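Local atomic coordinates of carbon monoxide oxidation system transcription regulator CooA-1 (Carboxydothermus hydrogenoformans, PDB entry 6CPB), a protein that probably acts as a heme-dependent, carbon monoxide-sensing DNA-binding transcription factor, of which this chain holds the N-terminal heme domain. Residues Thr4-Leu9 with Ser110-Lys115; Gln27-Lys32 with Thr89-Thr94; Ala71-Cys76 with Val114-Asp119. All coordinates share one frame; numbering follows the deposited sequence. Where two conformers were deposited one is given.

Contact 1 (Thr4-Leu9 with Ser110-Lys115). With SO4 (sulfate ion), chain D.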
loop_
_atom_site.group_PDB
_atom_site.type_symbol
_atom_site.label_atom_id
_atom_site.label_comp_id
_atom_site.label_asym_id
_atom_site.label_seq_id
_atom_site.Cartn_x
_atom_site.Cartn_y
_atom_site.Cartn_z
ATOM N N THR A 4 12.548 9.247 -6.512
ATOM C CA THR A 4 13.082 7.915 -6.775
ATOM C C THR A 4 12.231 7.197 -7.811
ATOM O O THR A 4 11.017 7.151 -7.705
ATOM C CB THR A 4 13.087 7.041 -5.505
ATOM O OG1 THR A 4 13.816 7.702 -4.463
ATOM C CG2 THR A 4 13.720 5.667 -5.787
ATOM N N ASP A 5 12.890 6.621 -8.804
ATOM C CA ASP A 5 12.247 5.744 -9.776
ATOM C C ASP A 5 12.185 4.335 -9.174
ATOM O O ASP A 5 13.219 3.674 -9.048
ATOM C CB ASP A 5 13.102 5.785 -11.044
ATOM C CG ASP A 5 12.581 4.900 -12.154
ATOM O OD1 ASP A 5 11.565 4.208 -11.955
ATOM O OD2 ASP A 5 13.202 4.926 -13.248
ATOM N N THR A 6 10.990 3.874 -8.763
ATOM C CA THR A 6 10.855 2.525 -8.201
ATOM C C THR A 6 10.517 1.476 -9.244
ATOM O O THR A 6 10.380 0.295 -8.902
ATOM C CB THR A 6 9.798 2.430 -7.083
ATOM O OG1 THR A 6 8.472 2.481 -7.636
ATOM C CG2 THR A 6 9.986 3.510 -6.019
ATOM N N ASN A 7 10.395 1.863 -10.504
ATOM C CA ASN A 7 10.044 0.901 -11.534
ATOM C C ASN A 7 11.080 -0.218 -11.593
ATOM O O ASN A 7 12.285 0.024 -11.492
ATOM C CB ASN A 7 9.940 1.628 -12.873
ATOM C CG ASN A 7 9.556 0.718 -13.984
ATOM O OD1 ASN A 7 10.413 0.081 -14.601
ATOM N ND2 ASN A 7 8.262 0.624 -14.251
ATOM N N LEU A 8 10.604 -1.448 -11.782
ATOM C CA LEU A 8 11.441 -2.639 -11.683
ATOM C C LEU A 8 11.978 -3.152 -13.011
ATOM O O LEU A 8 12.647 -4.186 -13.023
ATOM C CB LEU A 8 10.677 -3.751 -10.961
ATOM C CG LEU A 8 10.388 -3.429 -9.495
ATOM C CD1 LEU A 8 9.377 -4.405 -8.944
ATOM C CD2 LEU A 8 11.655 -3.432 -8.635
ATOM N N LEU A 9 11.742 -2.466 -14.131
ATOM C CA LEU A 9 12.334 -2.938 -15.380
ATOM C C LEU A 9 13.853 -2.996 -15.297
ATOM O O LEU A 9 14.469 -3.915 -15.841
ATOM C CB LEU A 9 11.902 -2.086 -16.571
ATOM C CG LEU A 9 10.463 -2.294 -17.036
ATOM C CD1 LEU A 9 10.074 -1.254 -18.085
ATOM C CD2 LEU A 9 10.255 -3.696 -17.578
ATOM N N SER A 110 10.151 -4.498 -2.919
ATOM C CA SER A 110 9.183 -3.993 -1.964
ATOM C C SER A 110 8.953 -2.501 -2.115
ATOM O O SER A 110 7.882 -2.013 -1.744
ATOM C CB SER A 110 9.647 -4.301 -0.547
ATOM O OG SER A 110 10.761 -3.493 -0.148
ATOM N N LEU A 111 9.923 -1.751 -2.630
ATOM C CA LEU A 111 9.717 -0.317 -2.775
ATOM C C LEU A 111 8.718 -0.007 -3.875
ATOM O O LEU A 111 7.907 0.917 -3.747
ATOM C CB LEU A 111 11.040 0.397 -3.019
ATOM C CG LEU A 111 11.943 0.508 -1.781
ATOM C CD1 LEU A 111 13.232 1.228 -2.112
ATOM C CD2 LEU A 111 11.242 1.217 -0.629
ATOM N N ASN A 112 8.747 -0.772 -4.954
ATOM C CA ASN A 112 7.710 -0.599 -5.949
ATOM C C ASN A 112 6.362 -1.028 -5.394
ATOM O O ASN A 112 5.337 -0.388 -5.670
ATOM C CB ASN A 112 8.055 -1.365 -7.225
ATOM C CG ASN A 112 7.006 -1.193 -8.285
ATOM O OD1 ASN A 112 6.114 -2.019 -8.427
ATOM N ND2 ASN A 112 7.091 -0.100 -9.025
ATOM N N MET A 113 6.336 -2.091 -4.593
ATOM C CA MET A 113 5.083 -2.551 -4.017
ATOM C C MET A 113 4.462 -1.486 -3.124
ATOM O O MET A 113 3.240 -1.290 -3.133
ATOM C CB MET A 113 5.321 -3.841 -3.242
ATOM C CG MET A 113 4.053 -4.432 -2.693
ATOM S SD MET A 113 4.298 -6.036 -1.975
ATOM C CE MET A 113 4.378 -7.054 -3.454
ATOM N N VAL A 114 5.283 -0.803 -2.325
ATOM C CA VAL A 114 4.792 0.295 -1.498
ATOM C C VAL A 114 4.183 1.386 -2.364
ATOM O O VAL A 114 3.112 1.918 -2.056
ATOM C CB VAL A 114 5.933 0.843 -0.613
ATOM C CG1 VAL A 114 5.563 2.192 -0.013
ATOM C CG2 VAL A 114 6.294 -0.150 0.484
ATOM N N LYS A 115 4.861 1.745 -3.451
ATOM C CA LYS A 115 4.361 2.791 -4.342
ATOM C C LYS A 115 3.004 2.401 -4.932
ATOM O O LYS A 115 2.055 3.203 -4.936
ATOM C CB LYS A 115 5.414 3.041 -5.431
ATOM C CG LYS A 115 5.135 4.192 -6.373
ATOM C CD LYS A 115 4.258 3.818 -7.544
ATOM C CE LYS A 115 4.859 2.752 -8.433
ATOM N NZ LYS A 115 4.047 2.594 -9.677
HETATM S S SO4 D . 7.764 4.531 -10.695
HETATM O O1 SO4 D . 9.041 4.343 -11.382
HETATM O O2 SO4 D . 8.004 4.647 -9.257
HETATM O O3 SO4 D . 7.123 5.750 -11.183
HETATM O O4 SO4 D . 6.903 3.382 -10.968
#
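T6 and N112 face each other where the irregular N-terminal segment 4-9 passes helix 108-135, their CA atoms 5.0 Å apart. In the CRP-type fold this helix follows the sensor β-domain and runs along the dimer interface; V103 of the second subunit packs on L111. N112 CG stands anti to the backbone N (chi1 -179°), which sends the side chain out to segment 4-9. N112 ND2 donates at 3.2 Å to T6 OG1, which lies 26° out of the amide plane. A weak, bent second bond runs from N112 ND2 to T6 O. N112 ND2 also donates to D73 OD1, and N112 OD1 accepts from I74 N, so both ends of this buried amide have partners. With an alanine here, T6 and I74 N would probably lose their amide partner, and T6 would be held less firmly to the helix. L8 lays CD1 against N112 CB at 3.7 Å. A sulfate, probably from the crystallisation liquor, sits beside T6. It accepts from T6 N, and weakly from N7 N and from K115 NZ, which is salt-bridged to D73. D5 OD1 accepts from N7 N in an Asx turn. T6 OG1 donates to sulfate O2 at 2.7 Å.

Contact 2 (Gln27-Lys32 with Thr89-Thr94)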
loop_
_atom_site.group_PDB
_atom_site.type_symbol
_atom_site.label_atom_id
_atom_site.label_comp_id
_atom_site.label_asym_id
_atom_site.label_seq_id
_atom_site.Cartn_x
_atom_site.Cartn_y
_atom_site.Cartn_z
ATOM N N GLN A 27 3.780 -16.297 -16.843
ATOM C CA GLN A 27 2.505 -16.579 -17.495
ATOM C C GLN A 27 2.196 -15.441 -18.452
ATOM O O GLN A 27 2.499 -14.280 -18.165
ATOM C CB GLN A 27 1.402 -16.758 -16.450
ATOM C CG GLN A 27 0.113 -17.332 -17.018
ATOM C CD GLN A 27 -0.768 -17.950 -15.948
ATOM O OE1 GLN A 27 -0.317 -18.260 -14.843
ATOM N NE2 GLN A 27 -2.026 -18.159 -16.275
ATOM N N ARG A 28 1.589 -15.796 -19.583
ATOM C CA ARG A 28 1.220 -14.854 -20.625
ATOM C C ARG A 28 -0.294 -14.703 -20.704
ATOM O O ARG A 28 -1.044 -15.658 -20.474
ATOM C CB ARG A 28 1.726 -15.351 -21.977
ATOM C CG ARG A 28 3.224 -15.325 -22.118
ATOM C CD ARG A 28 3.717 -16.140 -23.301
ATOM N NE ARG A 28 3.251 -15.654 -24.599
ATOM C CZ ARG A 28 3.844 -14.709 -25.322
ATOM N NH1 ARG A 28 4.922 -14.089 -24.869
ATOM N NH2 ARG A 28 3.340 -14.371 -26.503
ATOM N N TYR A 29 -0.718 -13.493 -21.068
ATOM C CA TYR A 29 -2.125 -13.129 -21.160
ATOM C C TYR A 29 -2.347 -12.292 -22.402
ATOM O O TYR A 29 -1.544 -11.421 -22.730
ATOM C CB TYR A 29 -2.564 -12.306 -19.936
ATOM C CG TYR A 29 -2.303 -13.029 -18.648
ATOM C CD1 TYR A 29 -1.079 -12.898 -18.005
ATOM C CD2 TYR A 29 -3.247 -13.885 -18.107
ATOM C CE1 TYR A 29 -0.816 -13.579 -16.848
ATOM C CE2 TYR A 29 -2.993 -14.587 -16.944
ATOM C CZ TYR A 29 -1.777 -14.415 -16.319
ATOM O OH TYR A 29 -1.469 -15.079 -15.158
ATOM N N SER A 30 -3.458 -12.533 -23.063
ATOM C CA SER A 30 -3.846 -11.687 -24.173
ATOM C C SER A 30 -4.670 -10.504 -23.685
ATOM O O SER A 30 -5.218 -10.495 -22.585
ATOM C CB SER A 30 -4.654 -12.491 -25.176
ATOM O OG SER A 30 -5.783 -13.082 -24.564
ATOM N N LYS A 31 -4.774 -9.501 -24.544
ATOM C CA LYS A 31 -5.538 -8.313 -24.213
ATOM C C LYS A 31 -6.941 -8.690 -23.745
ATOM O O LYS A 31 -7.619 -9.515 -24.362
ATOM C CB LYS A 31 -5.599 -7.418 -25.445
ATOM C CG LYS A 31 -6.320 -6.126 -25.213
ATOM C CD LYS A 31 -6.200 -5.208 -26.411
ATOM C CE LYS A 31 -6.924 -3.904 -26.170
ATOM N NZ LYS A 31 -6.711 -2.945 -27.291
ATOM N N LYS A 32 -7.358 -8.088 -22.630
ATOM C CA LYS A 32 -8.649 -8.239 -21.954
ATOM C C LYS A 32 -8.752 -9.497 -21.094
ATOM O O LYS A 32 -9.744 -9.657 -20.375
ATOM C CB LYS A 32 -9.875 -8.100 -22.871
ATOM C CG LYS A 32 -9.896 -6.818 -23.705
ATOM C CD LYS A 32 -9.521 -5.532 -22.936
ATOM C CE LYS A 32 -10.724 -4.660 -22.616
ATOM N NZ LYS A 32 -11.130 -3.815 -23.767
ATOM N N THR A 89 0.364 -9.321 -22.269
ATOM C CA THR A 89 1.107 -9.112 -21.032
ATOM C C THR A 89 1.797 -10.402 -20.607
ATOM O O THR A 89 1.231 -11.490 -20.743
ATOM C CB THR A 89 0.125 -8.642 -19.946
ATOM O OG1 THR A 89 -0.337 -7.332 -20.257
ATOM C CG2 THR A 89 0.745 -8.608 -18.563
ATOM N N THR A 90 3.013 -10.269 -20.082
ATOM C CA THR A 90 3.699 -11.356 -19.397
ATOM C C THR A 90 3.949 -10.937 -17.965
ATOM O O THR A 90 4.394 -9.818 -17.713
ATOM C CB THR A 90 5.035 -11.677 -20.078
ATOM O OG1 THR A 90 4.778 -12.127 -21.412
ATOM C CG2 THR A 90 5.799 -12.767 -19.341
ATOM N N ILE A 91 3.678 -11.851 -17.038
ATOM C CA ILE A 91 3.970 -11.635 -15.627
ATOM C C ILE A 91 4.946 -12.687 -15.125
ATOM O O ILE A 91 5.065 -13.784 -15.674
ATOM C CB ILE A 91 2.727 -11.627 -14.727
ATOM C CG1 ILE A 91 2.180 -13.045 -14.533
ATOM C CG2 ILE A 91 1.686 -10.651 -15.260
ATOM C CD1 ILE A 91 0.953 -13.120 -13.633
ATOM N N LEU A 92 5.634 -12.322 -14.044
ATOM C CA LEU A 92 6.380 -13.243 -13.195
ATOM C C LEU A 92 5.664 -13.286 -11.854
ATOM O O LEU A 92 5.302 -12.236 -11.322
ATOM C CB LEU A 92 7.817 -12.743 -12.992
ATOM C CG LEU A 92 8.688 -12.730 -14.245
ATOM C CD1 LEU A 92 10.070 -12.199 -13.899
ATOM C CD2 LEU A 92 8.792 -14.119 -14.877
ATOM N N TYR A 93 5.466 -14.482 -11.290
ATOM C CA TYR A 93 4.772 -14.578 -10.008
ATOM C C TYR A 93 5.419 -15.602 -9.085
ATOM O O TYR A 93 6.053 -16.560 -9.529
ATOM C CB TYR A 93 3.274 -14.895 -10.176
ATOM C CG TYR A 93 2.967 -16.234 -10.801
ATOM C CD1 TYR A 93 2.888 -16.366 -12.170
ATOM C CD2 TYR A 93 2.732 -17.359 -10.024
ATOM C CE1 TYR A 93 2.589 -17.569 -12.757
ATOM C CE2 TYR A 93 2.419 -18.574 -10.605
ATOM C CZ TYR A 93 2.366 -18.669 -11.973
ATOM O OH TYR A 93 2.065 -19.861 -12.581
ATOM N N THR A 94 5.224 -15.387 -7.788
ATOM C CA THR A 94 5.684 -16.328 -6.773
ATOM C C THR A 94 4.761 -16.226 -5.565
ATOM O O THR A 94 4.017 -15.269 -5.420
ATOM C CB THR A 94 7.157 -16.069 -6.415
ATOM O OG1 THR A 94 7.685 -17.186 -5.693
ATOM C CG2 THR A 94 7.343 -14.827 -5.562
HETATM O O HOH W 1 6.438 -14.021 -22.598
#
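Q27 and Y29 pair with I91 and T89 in antiparallel register, and four backbone hydrogen bonds join the strands. I91 N donates to Q27 O at 2.9 Å, almost straight at 170°, and Q27 N returns a bond to I91 O at 3.1 Å. In the next hydrogen-bonded pair Y29 N reaches T89 O at 2.8 Å, while T89 N reaches Y29 O at 2.9 Å. Between them R28 and T90 form a non-hydrogen-bonded pair. The CA-H groups of T90 and R28 approach Q27 O and T89 O. On the face of R28 and T90, one water bridges the side chains: it accepts from R28 NH1 at 2.7 Å, in the guanidinium plane, and bonds T90 OG1. Q27, Y29, T89 and I91 lie on the other face. T89 OG1 is hydrogen-bonded to E87 O and R52 N. I91 has CG1 between its backbone N and carbonyl carbon (chi1 74°), which turns CD1 toward Y29; I91 CD1 lies 3.7 Å from Y29 CE1. Q27 OE1 comes near Y93 CE1, the amide and ring planes 64° apart. Strand 89-95 also pairs antiparallel with strand 44-50, and strand 25-29 edges this sheet within the chain, in the β-roll of this cyclic nucleotide-binding-type domain.

Contact 3 (Ala71-Cys76 with Val114-Asp119). With SO4 (sulfate ion), chain D.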
loop_
_atom_site.group_PDB
_atom_site.type_symbol
_atom_site.label_atom_id
_atom_site.label_comp_id
_atom_site.label_asym_id
_atom_site.label_seq_id
_atom_site.Cartn_x
_atom_site.Cartn_y
_atom_site.Cartn_z
ATOM N N ALA A 71 4.553 -2.054 -17.134
ATOM C CA ALA A 71 5.677 -2.972 -17.050
ATOM C C ALA A 71 6.670 -2.445 -16.021
ATOM O O ALA A 71 7.026 -1.267 -16.035
ATOM C CB ALA A 71 6.332 -3.111 -18.425
ATOM N N GLY A 72 7.085 -3.324 -15.102
ATOM C CA GLY A 72 7.941 -2.955 -13.996
ATOM C C GLY A 72 7.212 -2.653 -12.711
ATOM O O GLY A 72 7.866 -2.303 -11.727
ATOM N N ASP A 73 5.890 -2.786 -12.686
ATOM C CA ASP A 73 5.108 -2.650 -11.464
ATOM C C ASP A 73 4.727 -4.018 -10.905
ATOM O O ASP A 73 4.550 -4.994 -11.642
ATOM C CB ASP A 73 3.813 -1.861 -11.702
ATOM C CG ASP A 73 4.029 -0.368 -11.852
ATOM O OD1 ASP A 73 4.950 0.192 -11.233
ATOM O OD2 ASP A 73 3.205 0.268 -12.564
ATOM N N ILE A 74 4.582 -4.067 -9.582
ATOM C CA ILE A 74 4.316 -5.297 -8.842
ATOM C C ILE A 74 3.043 -5.143 -8.015
ATOM O O ILE A 74 2.712 -4.051 -7.551
ATOM C CB ILE A 74 5.556 -5.619 -7.961
ATOM C CG1 ILE A 74 5.615 -7.093 -7.548
ATOM C CG2 ILE A 74 5.633 -4.727 -6.752
ATOM C CD1 ILE A 74 6.961 -7.488 -6.969
ATOM N N PHE A 75 2.328 -6.249 -7.830
ATOM C CA PHE A 75 1.090 -6.266 -7.045
ATOM C C PHE A 75 0.893 -7.694 -6.523
ATOM O O PHE A 75 1.826 -8.501 -6.541
ATOM C CB PHE A 75 -0.059 -5.657 -7.871
ATOM C CG PHE A 75 -1.362 -5.460 -7.108
ATOM C CD1 PHE A 75 -1.395 -4.885 -5.842
ATOM C CD2 PHE A 75 -2.555 -5.864 -7.678
ATOM C CE1 PHE A 75 -2.594 -4.745 -5.161
ATOM C CE2 PHE A 75 -3.748 -5.708 -7.012
ATOM C CZ PHE A 75 -3.769 -5.138 -5.755
ATOM N N CYS A 76 -0.304 -8.011 -6.028
ATOM C CA CYS A 76 -0.502 -9.276 -5.352
ATOM C C CYS A 76 -1.982 -9.622 -5.341
ATOM O O CYS A 76 -2.852 -8.761 -5.522
ATOM C CB CYS A 76 0.022 -9.193 -3.924
ATOM S SG CYS A 76 -0.649 -7.783 -2.998
ATOM N N VAL A 114 5.283 -0.803 -2.325
ATOM C CA VAL A 114 4.792 0.295 -1.498
ATOM C C VAL A 114 4.183 1.386 -2.364
ATOM O O VAL A 114 3.112 1.918 -2.056
ATOM C CB VAL A 114 5.933 0.843 -0.613
ATOM C CG1 VAL A 114 5.563 2.192 -0.013
ATOM C CG2 VAL A 114 6.294 -0.150 0.484
ATOM N N LYS A 115 4.861 1.745 -3.451
ATOM C CA LYS A 115 4.361 2.791 -4.342
ATOM C C LYS A 115 3.004 2.401 -4.932
ATOM O O LYS A 115 2.055 3.203 -4.936
ATOM C CB LYS A 115 5.414 3.041 -5.431
ATOM C CG LYS A 115 5.135 4.192 -6.373
ATOM C CD LYS A 115 4.258 3.818 -7.544
ATOM C CE LYS A 115 4.859 2.752 -8.433
ATOM N NZ LYS A 115 4.047 2.594 -9.677
ATOM N N VAL A 116 2.899 1.167 -5.436
ATOM C CA VAL A 116 1.664 0.680 -6.055
ATOM C C VAL A 116 0.528 0.635 -5.037
ATOM O O VAL A 116 -0.585 1.120 -5.302
ATOM C CB VAL A 116 1.903 -0.701 -6.700
ATOM C CG1 VAL A 116 0.587 -1.360 -7.079
ATOM C CG2 VAL A 116 2.811 -0.595 -7.918
ATOM N N LEU A 117 0.785 0.056 -3.858
ATOM C CA LEU A 117 -0.262 -0.044 -2.846
ATOM C C LEU A 117 -0.696 1.332 -2.375
ATOM O O LEU A 117 -1.886 1.563 -2.127
ATOM C CB LEU A 117 0.209 -0.892 -1.667
ATOM C CG LEU A 117 0.352 -2.393 -1.935
ATOM C CD1 LEU A 117 1.005 -3.067 -0.745
ATOM C CD2 LEU A 117 -0.961 -3.067 -2.256
ATOM N N GLY A 118 0.255 2.256 -2.227
ATOM C CA GLY A 118 -0.101 3.605 -1.828
ATOM C C GLY A 118 -1.002 4.282 -2.842
ATOM O O GLY A 118 -1.957 4.970 -2.475
ATOM N N ASP A 119 -0.713 4.093 -4.135
ATOM C CA ASP A 119 -1.555 4.663 -5.187
ATOM C C ASP A 119 -2.938 4.015 -5.202
ATOM O O ASP A 119 -3.955 4.712 -5.349
ATOM C CB ASP A 119 -0.893 4.495 -6.555
ATOM C CG ASP A 119 0.209 5.494 -6.811
ATOM O OD1 ASP A 119 0.272 6.524 -6.099
ATOM O OD2 ASP A 119 1.007 5.254 -7.746
HETATM S S SO4 D . 7.764 4.531 -10.695
HETATM O O1 SO4 D . 9.041 4.343 -11.382
HETATM O O2 SO4 D . 8.004 4.647 -9.257
HETATM O O3 SO4 D . 7.123 5.750 -11.183
HETATM O O4 SO4 D . 6.903 3.382 -10.968
#
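The sensor β-domain meets the long dimer-interface helix here, beside the heme-binding region. The side chain of F75 lies about 3 Å from that of T79, a heme-binding residue of this protein; no heme is bound to this chain in the model. D73 and K115 make a salt bridge, with K115 NZ 3.0 Å from D73 OD1. The ammonium comes from above the carboxylate plane, 43° out of it. The lysine chain bends at chi2 and chi3, which brings NZ back to the aspartate. D73 OD2 accepts from E70 N and D73 OD1 also from N112 ND2, so both carboxylate oxygens have partners. V116 points at strand 74-76, and its CG1 and CG2 each approach I74 O at 3.5 Å. In this CRP-like fold, strand 74-76 is the edge strand of its sheet within the chain, and it crosses the helix at 63° with the axes 7.9 Å apart. L117 CD2 meets the edge of the F75 ring, in its plane, 3.7 Å from F75 CE1. The two side chains cross at about a right angle. L117 packs on L117 of the second subunit, and D119 OD1 bonds H78 NE2 of that subunit.

Contacts 1 and 3 both use helix 108-135 and share V114 and K115; their centres are 7 Å apart. They join directly: L8 N donates to G72 O at 2.9 Å, and the N112 amide reaches segment 71-76. Both also touch the sulfate and the second subunit. Contact 2 stands apart, about 19 Å from contact 1 and 16 Å from contact 3 between centres. It shares one sheet with segment 71-76, since strands 25-29 and 74-76 are its outermost strands within the chain. Between side chains, F75 of contact 3 lies about 3 Å from the heme-binding T79, K115 about 10 Å from K122, and Y93 of contact 2 about 12 Å from H78, an axial heme ligand of this protein.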